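Local coordinates for putative uncharacterized protein (PDB 2Z6V) that probably transfers a sulfuryl group to an acceptor molecule, as sulfotransferases do, although its physiological substrate is not established, at residues S48-E53 and N196-G201; K200-D205 and R212-L217; W216-A221 and R313-R318. One frame throughout, in Å; residues are numbered along the deposited sequence.

From the N terminus, contact 1 comes first: S48-E53, at the start of helix 50-64, meets N196-G201 and closes a loop of 142 residues that includes two strands of the central parallel sheet. Contact 2 follows without a break, sharing K200 and G201 with contact 1, and folds K200-D205 back on helix 212-219 across only six residues. Contact 3 continues along that helix, sharing W216 and L217, and reaches helix 301-326 after a 91-residue excursion through strands 244-248 and 267-272. The three loops thus run in series and none nests inside another. Together they tie helix 50-64, through helix 212-219, to helix 301-326, and contacts 2 and 3 border the bound palmitic acid.

Contact 1: residues S48-E53 and N196-G201; sequences SDSWRE and NQDFKG
S50 and D198 supply the direct polar link between the first turn of helix 50-64 and the bend at 196-201. The S50 hydroxyl donates to D198 OD1 (OG to OD1 2.8 Å), meeting it on the syn side and 16° out of the carboxylate plane. D198 holds CG anti to its own backbone N (chi1 -175°), which carries the carboxylate across to the serine. R87 of helix 70-96 forms a salt bridge with the same OD1 and also bonds S50 OG, while D198 OD2 is taken by T226 and S225.

A water probably bridges the backbones as well: water 1 lies between S50 O and D198 O, 3.1 Å from the latter, though it has more acceptors in reach than protons to give.

The lysine contributes mainly through its stem. K200 runs extended so that CE passes 3.7 Å from S50 O, and its ammonium group goes on to D222 O and S225 OG; the ion pair from NZ to D198 OD2 is long, at 4.0 Å.

Apolar contact sits on the other flank, where F199 CD1 lies 4.1 Å from W51 CB and W51 O approaches the phenyl ring obliquely. N196 O stands over the centre of that ring, 3.6 Å above its plane. The W51 indole turns back over its own segment, NE1 making a weak bond to S48 O.

With one carboxylate oxygen shared by a hydroxyl and an arginine and the other by two hydroxyls, the buried D198 is richly compensated and is probably ionised; its bonds fix the carboxylate against rotation.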
loop_
_atom_site.group_PDB
_atom_site.type_symbol
_atom_site.label_atom_id
_atom_site.label_comp_id
_atom_site.label_asym_id
_atom_site.label_seq_id
_atom_site.Cartn_x
_atom_site.Cartn_y
_atom_site.Cartn_z
ATOM N N SER A 48 -17.980 6.219 -11.987
ATOM C CA SER A 48 -17.581 5.880 -13.341
ATOM C C SER A 48 -17.545 4.382 -13.587
ATOM O O SER A 48 -18.033 3.593 -12.785
ATOM C CB SER A 48 -16.213 6.483 -13.658
ATOM O OG SER A 48 -15.189 5.823 -12.940
ATOM N N ASP A 49 -16.936 4.014 -14.705
ATOM C CA ASP A 49 -16.829 2.634 -15.160
ATOM C C ASP A 49 -15.430 2.051 -14.935
ATOM O O ASP A 49 -15.214 0.850 -15.120
ATOM C CB ASP A 49 -17.140 2.609 -16.659
ATOM C CG ASP A 49 -17.664 1.276 -17.131
ATOM O OD1 ASP A 49 -17.587 1.016 -18.356
ATOM O OD2 ASP A 49 -18.170 0.499 -16.288
ATOM N N SER A 50 -14.490 2.909 -14.541
ATOM C CA SER A 50 -13.089 2.527 -14.338
ATOM C C SER A 50 -12.802 1.283 -13.505
ATOM O O SER A 50 -11.790 0.613 -13.715
ATOM C CB SER A 50 -12.308 3.708 -13.749
ATOM O OG SER A 50 -12.806 4.078 -12.478
ATOM N N TRP A 51 -13.691 0.980 -12.566
ATOM C CA TRP A 51 -13.526 -0.167 -11.683
ATOM C C TRP A 51 -13.708 -1.512 -12.363
ATOM O O TRP A 51 -13.086 -2.498 -11.983
ATOM C CB TRP A 51 -14.533 -0.079 -10.536
ATOM C CG TRP A 51 -15.956 -0.001 -11.019
ATOM C CD1 TRP A 51 -16.653 1.128 -11.321
ATOM C CD2 TRP A 51 -16.834 -1.103 -11.299
ATOM N NE1 TRP A 51 -17.910 0.804 -11.771
ATOM C CE2 TRP A 51 -18.048 -0.558 -11.771
ATOM C CE3 TRP A 51 -16.711 -2.497 -11.200
ATOM C CZ2 TRP A 51 -19.138 -1.360 -12.145
ATOM C CZ3 TRP A 51 -17.795 -3.295 -11.572
ATOM C CH2 TRP A 51 -18.992 -2.721 -12.039
ATOM N N ARG A 52 -14.565 -1.541 -13.374
ATOM C CA ARG A 52 -14.899 -2.770 -14.063
ATOM C C ARG A 52 -13.791 -3.544 -14.755
ATOM O O ARG A 52 -13.697 -4.756 -14.591
ATOM C CB ARG A 52 -16.025 -2.505 -15.058
ATOM C CG ARG A 52 -16.649 -3.776 -15.580
ATOM C CD ARG A 52 -17.891 -3.519 -16.415
ATOM N NE ARG A 52 -18.723 -4.720 -16.462
ATOM C CZ ARG A 52 -18.321 -5.903 -16.932
ATOM N NH1 ARG A 52 -17.089 -6.059 -17.407
ATOM N NH2 ARG A 52 -19.150 -6.942 -16.912
ATOM N N GLU A 53 -12.947 -2.872 -15.522
ATOM C CA GLU A 53 -11.910 -3.602 -16.238
ATOM C C GLU A 53 -11.045 -4.504 -15.354
ATOM O O GLU A 53 -10.872 -5.686 -15.660
ATOM C CB GLU A 53 -11.032 -2.643 -17.048
ATOM C CG GLU A 53 -9.972 -3.367 -17.854
ATOM C CD GLU A 53 -9.310 -2.499 -18.904
ATOM O OE1 GLU A 53 -9.214 -1.264 -18.706
ATOM O OE2 GLU A 53 -8.866 -3.066 -19.929
ATOM N N ASN A 196 -7.109 -0.355 -4.432
ATOM C CA ASN A 196 -7.738 -1.625 -4.756
ATOM C C ASN A 196 -9.246 -1.462 -4.928
ATOM O O ASN A 196 -9.910 -2.333 -5.500
ATOM C CB ASN A 196 -7.411 -2.678 -3.690
ATOM C CG ASN A 196 -8.105 -2.415 -2.374
ATOM O OD1 ASN A 196 -8.642 -1.327 -2.145
ATOM N ND2 ASN A 196 -8.091 -3.408 -1.489
ATOM N N GLN A 197 -9.784 -0.335 -4.461
ATOM C CA GLN A 197 -11.216 -0.058 -4.596
ATOM C C GLN A 197 -11.550 0.347 -6.036
ATOM O O GLN A 197 -12.720 0.539 -6.390
ATOM C CB GLN A 197 -11.647 1.052 -3.639
ATOM C CG GLN A 197 -11.664 0.649 -2.171
ATOM C CD GLN A 197 -11.882 1.830 -1.246
ATOM O OE1 GLN A 197 -12.778 2.650 -1.463
ATOM N NE2 GLN A 197 -11.064 1.923 -0.204
ATOM N N ASP A 198 -10.518 0.500 -6.859
ATOM C CA ASP A 198 -10.724 0.832 -8.256
ATOM C C ASP A 198 -10.153 -0.330 -9.056
ATOM O O ASP A 198 -10.021 -0.275 -10.278
ATOM C CB ASP A 198 -10.019 2.138 -8.623
ATOM C CG ASP A 198 -10.326 2.584 -10.051
ATOM O OD1 ASP A 198 -11.529 2.643 -10.416
ATOM O OD2 ASP A 198 -9.368 2.874 -10.805
ATOM N N PHE A 199 -9.814 -1.392 -8.334
ATOM C CA PHE A 199 -9.257 -2.605 -8.915
ATOM C C PHE A 199 -8.083 -2.391 -9.865
ATOM O O PHE A 199 -7.979 -3.013 -10.923
ATOM C CB PHE A 199 -10.382 -3.412 -9.562
ATOM C CG PHE A 199 -11.449 -3.801 -8.581
ATOM C CD1 PHE A 199 -12.577 -3.007 -8.405
ATOM C CD2 PHE A 199 -11.273 -4.910 -7.750
ATOM C CE1 PHE A 199 -13.508 -3.304 -7.415
ATOM C CE2 PHE A 199 -12.200 -5.216 -6.752
ATOM C CZ PHE A 199 -13.318 -4.413 -6.583
ATOM N N LYS A 200 -7.195 -1.499 -9.439
ATOM C CA LYS A 200 -5.965 -1.156 -10.144
ATOM C C LYS A 200 -4.932 -0.929 -9.037
ATOM O O LYS A 200 -4.456 0.193 -8.809
ATOM C CB LYS A 200 -6.142 0.115 -10.969
ATOM C CG LYS A 200 -7.104 -0.031 -12.130
ATOM C CD LYS A 200 -7.135 1.247 -12.944
ATOM C CE LYS A 200 -8.159 1.197 -14.044
ATOM N NZ LYS A 200 -8.307 2.550 -14.630
ATOM N N GLY A 201 -4.638 -2.019 -8.334
ATOM C CA GLY A 201 -3.687 -2.006 -7.241
ATOM C C GLY A 201 -2.922 -3.315 -7.261
ATOM O O GLY A 201 -3.495 -4.395 -7.442
HETATM O O HOH W 1 -10.465 -1.446 -13.091
HETATM O O HOH W 2 -7.417 1.283 -17.710
#

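Contact 2: residues K200-D205 and R212-L217; sequences KGLSWD and RYARWL. With PLM (palmitic acid), chain C.
The connection between helices 192-195 and 212-219 doubles back here, so that G201 and its neighbours lie against Y213 and L217 on the first turns of the following helix. The polar link is a single bond: G201 N donates to Y213 OH (3.0 Å, N-H...O angle 150°). The same hydroxyl has a weak bond to F199 O, so two points of the bend hold the phenol.

The aromatic pair meets edge to face with an offset. An edge of the W204 indole is directed at the face of Y213, the five-membered ring and the phenol lying 5.9 Å apart between centroids with planes at 82°. W204 CB makes an off-centre CH-pi contact, 4.2 Å from the Y213 centroid. The indole keeps its place through NE1, which bonds N196 O, and through the ring of F199 beside it.

L217 spreads its two methyls along the bend. CD1 touches K200 CA at 3.5 Å, whereas CD2 reaches L202 N at 3.4 Å. With CG anti to the backbone N (chi1 -172°), the fork opens toward the loop. Farther out, W216 CH2 rests 3.8 Å from K200 CG, the lysine stem crossing the indole at a slant.

At the other end, D205 OD1 packs on A214 CB at 3.3 Å, while OD2 lies 2.6 Å from O1 of palmitic acid, where an acid group probably holds a shared proton. L202 CD2 lies against the alkyl chain near its carboxyl end.

Such a buried turn-to-helix junction belongs to the helical part of this sulfotransferase, beside its parallel sheet, and its ligand-facing side is consistent with a pocket for a hydrophobic acceptor.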
loop_
_atom_site.group_PDB
_atom_site.type_symbol
_atom_site.label_atom_id
_atom_site.label_comp_id
_atom_site.label_asym_id
_atom_site.label_seq_id
_atom_site.Cartn_x
_atom_site.Cartn_y
_atom_site.Cartn_z
ATOM N N LYS A 200 -7.195 -1.499 -9.439
ATOM C CA LYS A 200 -5.965 -1.156 -10.144
ATOM C C LYS A 200 -4.932 -0.929 -9.037
ATOM O O LYS A 200 -4.456 0.193 -8.809
ATOM C CB LYS A 200 -6.142 0.115 -10.969
ATOM C CG LYS A 200 -7.104 -0.031 -12.130
ATOM C CD LYS A 200 -7.135 1.247 -12.944
ATOM C CE LYS A 200 -8.159 1.197 -14.044
ATOM N NZ LYS A 200 -8.307 2.550 -14.630
ATOM N N GLY A 201 -4.638 -2.019 -8.334
ATOM C CA GLY A 201 -3.687 -2.006 -7.241
ATOM C C GLY A 201 -2.922 -3.315 -7.261
ATOM O O GLY A 201 -3.495 -4.395 -7.442
ATOM N N LEU A 202 -1.616 -3.222 -7.075
ATOM C CA LEU A 202 -0.765 -4.390 -7.111
ATOM C C LEU A 202 -1.086 -5.453 -6.052
ATOM O O LEU A 202 -0.653 -6.592 -6.182
ATOM C CB LEU A 202 0.693 -3.942 -6.987
ATOM C CG LEU A 202 1.813 -4.951 -7.219
ATOM C CD1 LEU A 202 1.666 -5.600 -8.596
ATOM C CD2 LEU A 202 3.152 -4.232 -7.091
ATOM N N SER A 203 -1.846 -5.105 -5.015
ATOM C CA SER A 203 -2.151 -6.081 -3.974
ATOM C C SER A 203 -3.005 -7.237 -4.474
ATOM O O SER A 203 -2.870 -8.361 -3.991
ATOM C CB SER A 203 -2.846 -5.420 -2.783
ATOM O OG SER A 203 -4.118 -4.914 -3.133
ATOM N N TRP A 204 -3.883 -6.970 -5.436
ATOM C CA TRP A 204 -4.739 -8.018 -5.975
ATOM C C TRP A 204 -3.933 -9.155 -6.602
ATOM O O TRP A 204 -4.332 -10.322 -6.529
ATOM C CB TRP A 204 -5.692 -7.442 -7.020
ATOM C CG TRP A 204 -6.797 -6.637 -6.427
ATOM C CD1 TRP A 204 -7.063 -5.313 -6.649
ATOM C CD2 TRP A 204 -7.789 -7.097 -5.507
ATOM N NE1 TRP A 204 -8.160 -4.924 -5.922
ATOM C CE2 TRP A 204 -8.626 -5.998 -5.210
ATOM C CE3 TRP A 204 -8.053 -8.333 -4.902
ATOM C CZ2 TRP A 204 -9.712 -6.095 -4.331
ATOM C CZ3 TRP A 204 -9.137 -8.430 -4.023
ATOM C CH2 TRP A 204 -9.952 -7.315 -3.748
ATOM N N ASP A 205 -2.796 -8.815 -7.203
ATOM C CA ASP A 205 -1.952 -9.810 -7.855
ATOM C C ASP A 205 -1.364 -10.843 -6.906
ATOM O O ASP A 205 -1.027 -11.951 -7.324
ATOM C CB ASP A 205 -0.805 -9.140 -8.617
ATOM C CG ASP A 205 0.061 -10.150 -9.356
ATOM O OD1 ASP A 205 -0.425 -10.727 -10.359
ATOM O OD2 ASP A 205 1.216 -10.376 -8.926
ATOM N N ARG A 212 -1.086 -12.306 -14.999
ATOM C CA ARG A 212 -1.849 -11.578 -16.000
ATOM C C ARG A 212 -2.327 -10.239 -15.442
ATOM O O ARG A 212 -2.163 -9.204 -16.085
ATOM C CB ARG A 212 -3.061 -12.381 -16.479
ATOM C CG ARG A 212 -3.921 -11.588 -17.464
ATOM C CD ARG A 212 -5.140 -12.353 -17.976
ATOM N NE ARG A 212 -6.009 -12.815 -16.894
ATOM C CZ ARG A 212 -7.305 -13.081 -17.034
ATOM N NH1 ARG A 212 -7.893 -12.923 -18.214
ATOM N NH2 ARG A 212 -8.008 -13.516 -15.995
ATOM N N TYR A 213 -2.917 -10.254 -14.250
ATOM C CA TYR A 213 -3.402 -9.015 -13.655
ATOM C C TYR A 213 -2.268 -8.003 -13.473
ATOM O O TYR A 213 -2.436 -6.821 -13.780
ATOM C CB TYR A 213 -4.083 -9.275 -12.306
ATOM C CG TYR A 213 -4.551 -8.007 -11.633
ATOM C CD1 TYR A 213 -5.737 -7.381 -12.021
ATOM C CD2 TYR A 213 -3.762 -7.382 -10.669
ATOM C CE1 TYR A 213 -6.121 -6.153 -11.471
ATOM C CE2 TYR A 213 -4.132 -6.156 -10.114
ATOM C CZ TYR A 213 -5.308 -5.545 -10.522
ATOM O OH TYR A 213 -5.640 -4.312 -10.005
ATOM N N ALA A 214 -1.118 -8.461 -12.982
ATOM C CA ALA A 214 0.023 -7.573 -12.769
ATOM C C ALA A 214 0.592 -6.984 -14.068
ATOM O O ALA A 214 1.053 -5.846 -14.088
ATOM C CB ALA A 214 1.126 -8.307 -12.007
ATOM N N ARG A 215 0.568 -7.756 -15.149
ATOM C CA ARG A 215 1.104 -7.261 -16.406
ATOM C C ARG A 215 0.148 -6.248 -16.997
ATOM O O ARG A 215 0.567 -5.296 -17.663
ATOM C CB ARG A 215 1.345 -8.412 -17.388
ATOM C CG ARG A 215 2.425 -9.404 -16.928
ATOM C CD ARG A 215 2.750 -10.441 -18.003
ATOM N NE ARG A 215 3.672 -9.913 -19.009
ATOM C CZ ARG A 215 5.000 -9.947 -18.907
ATOM N NH1 ARG A 215 5.577 -10.497 -17.841
ATOM N NH2 ARG A 215 5.754 -9.415 -19.865
ATOM N N TRP A 216 -1.139 -6.440 -16.734
ATOM C CA TRP A 216 -2.150 -5.529 -17.246
ATOM C C TRP A 216 -2.003 -4.203 -16.536
ATOM O O TRP A 216 -2.004 -3.138 -17.158
ATOM C CB TRP A 216 -3.552 -6.068 -16.979
ATOM C CG TRP A 216 -4.631 -5.044 -17.222
ATOM C CD1 TRP A 216 -5.082 -4.596 -18.434
ATOM C CD2 TRP A 216 -5.372 -4.319 -16.225
ATOM N NE1 TRP A 216 -6.058 -3.639 -18.253
ATOM C CE2 TRP A 216 -6.256 -3.450 -16.910
ATOM C CE3 TRP A 216 -5.376 -4.322 -14.821
ATOM C CZ2 TRP A 216 -7.139 -2.589 -16.238
ATOM C CZ3 TRP A 216 -6.254 -3.469 -14.149
ATOM C CH2 TRP A 216 -7.125 -2.613 -14.863
ATOM N N LEU A 217 -1.868 -4.295 -15.219
ATOM C CA LEU A 217 -1.743 -3.131 -14.361
ATOM C C LEU A 217 -0.563 -2.247 -14.730
ATOM O O LEU A 217 -0.717 -1.041 -14.892
ATOM C CB LEU A 217 -1.614 -3.574 -12.902
ATOM C CG LEU A 217 -1.669 -2.452 -11.863
ATOM C CD1 LEU A 217 -3.048 -1.795 -11.872
ATOM C CD2 LEU A 217 -1.350 -3.026 -10.497
HETATM C C1 PLM C . 1.560 -8.600 -5.681
HETATM O O1 PLM C . 1.906 -9.132 -6.758
HETATM O O2 PLM C . 0.386 -8.463 -5.274
HETATM C C2 PLM C . 2.667 -8.064 -4.769
HETATM C C3 PLM C . 3.651 -7.189 -5.547
HETATM C C4 PLM C . 4.693 -6.531 -4.639
HETATM C C5 PLM C . 4.041 -5.613 -3.602
HETATM C C6 PLM C . 3.497 -6.399 -2.407
HETATM C C7 PLM C . 2.586 -5.512 -1.558
HETATM C C8 PLM C . 1.251 -5.276 -2.265
HETATM C C9 PLM C . 0.798 -3.829 -2.066
HETATM C CA PLM C . 0.810 -3.436 -0.588
HETATM C CB PLM C . 0.850 -1.915 -0.416
HETATM C CC PLM C . 2.051 -1.338 -1.166
HETATM C CD PLM C . 1.750 -1.212 -2.662
HETATM C CE PLM C . 3.024 -1.147 -3.508
HETATM C CF PLM C . 3.791 -2.467 -3.405
HETATM C CG PLM C . 4.995 -2.500 -4.347
#

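Contact 3: residues W216-A221 and R313-R318. With PLM (palmitic acid), chain C.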
loop_
_atom_site.group_PDB
_atom_site.type_symbol
_atom_site.label_atom_id
_atom_site.label_comp_id
_atom_site.label_asym_id
_atom_site.label_seq_id
_atom_site.Cartn_x
_atom_site.Cartn_y
_atom_site.Cartn_z
ATOM N N TRP A 216 -1.139 -6.440 -16.734
ATOM C CA TRP A 216 -2.150 -5.529 -17.246
ATOM C C TRP A 216 -2.003 -4.203 -16.536
ATOM O O TRP A 216 -2.004 -3.138 -17.158
ATOM C CB TRP A 216 -3.552 -6.068 -16.979
ATOM C CG TRP A 216 -4.631 -5.044 -17.222
ATOM C CD1 TRP A 216 -5.082 -4.596 -18.434
ATOM C CD2 TRP A 216 -5.372 -4.319 -16.225
ATOM N NE1 TRP A 216 -6.058 -3.639 -18.253
ATOM C CE2 TRP A 216 -6.256 -3.450 -16.910
ATOM C CE3 TRP A 216 -5.376 -4.322 -14.821
ATOM C CZ2 TRP A 216 -7.139 -2.589 -16.238
ATOM C CZ3 TRP A 216 -6.254 -3.469 -14.149
ATOM C CH2 TRP A 216 -7.125 -2.613 -14.863
ATOM N N LEU A 217 -1.868 -4.295 -15.219
ATOM C CA LEU A 217 -1.743 -3.131 -14.361
ATOM C C LEU A 217 -0.563 -2.247 -14.730
ATOM O O LEU A 217 -0.717 -1.041 -14.892
ATOM C CB LEU A 217 -1.614 -3.574 -12.902
ATOM C CG LEU A 217 -1.669 -2.452 -11.863
ATOM C CD1 LEU A 217 -3.048 -1.795 -11.872
ATOM C CD2 LEU A 217 -1.350 -3.026 -10.497
ATOM N N PHE A 218 0.606 -2.853 -14.867
ATOM C CA PHE A 218 1.823 -2.121 -15.187
ATOM C C PHE A 218 1.952 -1.646 -16.634
ATOM O O PHE A 218 2.445 -0.547 -16.883
ATOM C CB PHE A 218 3.043 -2.984 -14.844
ATOM C CG PHE A 218 3.345 -3.068 -13.375
ATOM C CD1 PHE A 218 2.355 -2.860 -12.425
ATOM C CD2 PHE A 218 4.627 -3.383 -12.943
ATOM C CE1 PHE A 218 2.641 -2.965 -11.055
ATOM C CE2 PHE A 218 4.925 -3.492 -11.576
ATOM C CZ PHE A 218 3.929 -3.282 -10.632
ATOM N N ASP A 219 1.506 -2.464 -17.588
ATOM C CA ASP A 219 1.643 -2.119 -19.004
ATOM C C ASP A 219 0.427 -1.601 -19.758
ATOM O O ASP A 219 0.582 -1.046 -20.844
ATOM C CB ASP A 219 2.212 -3.314 -19.778
ATOM C CG ASP A 219 3.547 -3.788 -19.226
ATOM O OD1 ASP A 219 4.333 -2.941 -18.739
ATOM O OD2 ASP A 219 3.817 -5.007 -19.294
ATOM N N GLU A 220 -0.771 -1.763 -19.202
ATOM C CA GLU A 220 -1.974 -1.316 -19.901
ATOM C C GLU A 220 -2.898 -0.386 -19.137
ATOM O O GLU A 220 -3.360 0.622 -19.669
ATOM C CB GLU A 220 -2.791 -2.522 -20.354
ATOM C CG GLU A 220 -2.166 -3.329 -21.468
ATOM C CD GLU A 220 -3.005 -4.546 -21.816
ATOM O OE1 GLU A 220 -2.963 -5.544 -21.059
ATOM O OE2 GLU A 220 -3.723 -4.497 -22.839
ATOM N N ALA A 221 -3.187 -0.737 -17.893
ATOM C CA ALA A 221 -4.088 0.061 -17.073
ATOM C C ALA A 221 -3.778 1.557 -17.064
ATOM O O ALA A 221 -2.628 1.977 -16.901
ATOM C CB ALA A 221 -4.098 -0.475 -15.644
ATOM N N ARG A 313 11.901 -4.467 -11.275
ATOM C CA ARG A 313 12.442 -3.636 -12.344
ATOM C C ARG A 313 11.597 -2.369 -12.524
ATOM O O ARG A 313 12.136 -1.268 -12.648
ATOM C CB ARG A 313 12.510 -4.421 -13.655
ATOM C CG ARG A 313 13.043 -3.606 -14.821
ATOM C CD ARG A 313 13.539 -4.492 -15.955
ATOM N NE ARG A 313 12.536 -5.445 -16.429
ATOM C CZ ARG A 313 11.371 -5.106 -16.978
ATOM N NH1 ARG A 313 11.047 -3.827 -17.126
ATOM N NH2 ARG A 313 10.530 -6.048 -17.392
ATOM N N TYR A 314 10.275 -2.521 -12.533
ATOM C CA TYR A 314 9.389 -1.374 -12.675
ATOM C C TYR A 314 9.491 -0.453 -11.465
ATOM O O TYR A 314 9.377 0.766 -11.594
ATOM C CB TYR A 314 7.939 -1.822 -12.822
ATOM C CG TYR A 314 7.582 -2.381 -14.176
ATOM C CD1 TYR A 314 8.026 -3.637 -14.578
ATOM C CD2 TYR A 314 6.754 -1.672 -15.035
ATOM C CE1 TYR A 314 7.643 -4.172 -15.802
ATOM C CE2 TYR A 314 6.367 -2.191 -16.254
ATOM C CZ TYR A 314 6.806 -3.441 -16.634
ATOM O OH TYR A 314 6.371 -3.965 -17.833
ATOM N N HIS A 315 9.702 -1.032 -10.288
ATOM C CA HIS A 315 9.797 -0.225 -9.082
ATOM C C HIS A 315 11.010 0.689 -9.032
ATOM O O HIS A 315 10.996 1.672 -8.302
ATOM C CB HIS A 315 9.769 -1.106 -7.829
ATOM C CG HIS A 315 8.399 -1.581 -7.456
ATOM N ND1 HIS A 315 7.739 -2.575 -8.147
ATOM C CD2 HIS A 315 7.558 -1.185 -6.472
ATOM C CE1 HIS A 315 6.552 -2.774 -7.603
ATOM N NE2 HIS A 315 6.417 -1.944 -6.586
ATOM N N VAL A 316 12.060 0.371 -9.789
ATOM C CA VAL A 316 13.246 1.225 -9.793
ATOM C C VAL A 316 13.351 2.086 -11.050
ATOM O O VAL A 316 13.685 3.268 -10.965
ATOM C CB VAL A 316 14.572 0.418 -9.629
ATOM C CG1 VAL A 316 14.597 -0.264 -8.272
ATOM C CG2 VAL A 316 14.733 -0.589 -10.759
ATOM N N ASP A 317 13.043 1.515 -12.211
ATOM C CA ASP A 317 13.134 2.278 -13.453
ATOM C C ASP A 317 12.048 3.336 -13.628
ATOM O O ASP A 317 12.339 4.435 -14.110
ATOM C CB ASP A 317 13.148 1.347 -14.672
ATOM C CG ASP A 317 14.333 0.384 -14.664
ATOM O OD1 ASP A 317 15.399 0.721 -14.089
ATOM O OD2 ASP A 317 14.199 -0.712 -15.249
ATOM N N ARG A 318 10.806 3.030 -13.256
ATOM C CA ARG A 318 9.749 4.025 -13.404
ATOM C C ARG A 318 10.160 5.311 -12.698
ATOM O O ARG A 318 10.150 6.386 -13.302
ATOM C CB ARG A 318 8.421 3.522 -12.838
ATOM C CG ARG A 318 7.672 2.567 -13.754
ATOM C CD ARG A 318 7.383 3.224 -15.087
ATOM N NE ARG A 318 6.691 2.332 -16.008
ATOM C CZ ARG A 318 5.447 1.896 -15.841
ATOM N NH1 ARG A 318 4.740 2.273 -14.779
ATOM N NH2 ARG A 318 4.907 1.078 -16.738
HETATM C C1 PLM C . 1.560 -8.600 -5.681
HETATM O O1 PLM C . 1.906 -9.132 -6.758
HETATM O O2 PLM C . 0.386 -8.463 -5.274
HETATM C C2 PLM C . 2.667 -8.064 -4.769
HETATM C C3 PLM C . 3.651 -7.189 -5.547
HETATM C C4 PLM C . 4.693 -6.531 -4.639
HETATM C C5 PLM C . 4.041 -5.613 -3.602
HETATM C C6 PLM C . 3.497 -6.399 -2.407
HETATM C C7 PLM C . 2.586 -5.512 -1.558
HETATM C C8 PLM C . 1.251 -5.276 -2.265
HETATM C C9 PLM C . 0.798 -3.829 -2.066
HETATM C CA PLM C . 0.810 -3.436 -0.588
HETATM C CB PLM C . 0.850 -1.915 -0.416
HETATM C CC PLM C . 2.051 -1.338 -1.166
HETATM C CD PLM C . 1.750 -1.212 -2.662
HETATM C CE PLM C . 3.024 -1.147 -3.508
HETATM C CF PLM C . 3.791 -2.467 -3.405
HETATM C CG PLM C . 4.995 -2.500 -4.347
#
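Over one face of the Y314 phenol lies F218 CD2, 3.3 Å above the plane and toward the rim, while D219 OD1 and R318 NH2 stand at the edge of that phenol. The F218 ring has H315 CE1 and Y314 CD1 at its own edge. The two six-membered rings are inclined at 55° with centroids 4.9 Å apart, which is neither a stack nor an edge-to-face pair; a closer match is W310, whose indole is nearly parallel to F218. The R318 guanidinium carries Y314 CD2 over one face, and F218 O sits at its edge.

Two hydrogen bonds complete the join. Y314 OH donates to D219 OD1 (2.5 Å as modelled), with the carboxylate arriving across the end of the phenol. R318 NH2 donates to F218 O at 3.0 Å, and the carbonyl lies in the guanidinium plane; the bend at chi2 (-58°) turns the arginine back to reach it. NH1 is taken up by V254 O. H315 CE1 meets F218 CZ at 4.0 Å, its ND1 bonded to Q311 O.

R318 therefore brings positive charge to a carbonyl in the last turn of helix 212-219, where it would probably favour the partial negative charge of that helix end. D219, 4.5 Å from R318 NH2 through OD1 and beyond a salt bridge, would add a modest attraction across the same junction.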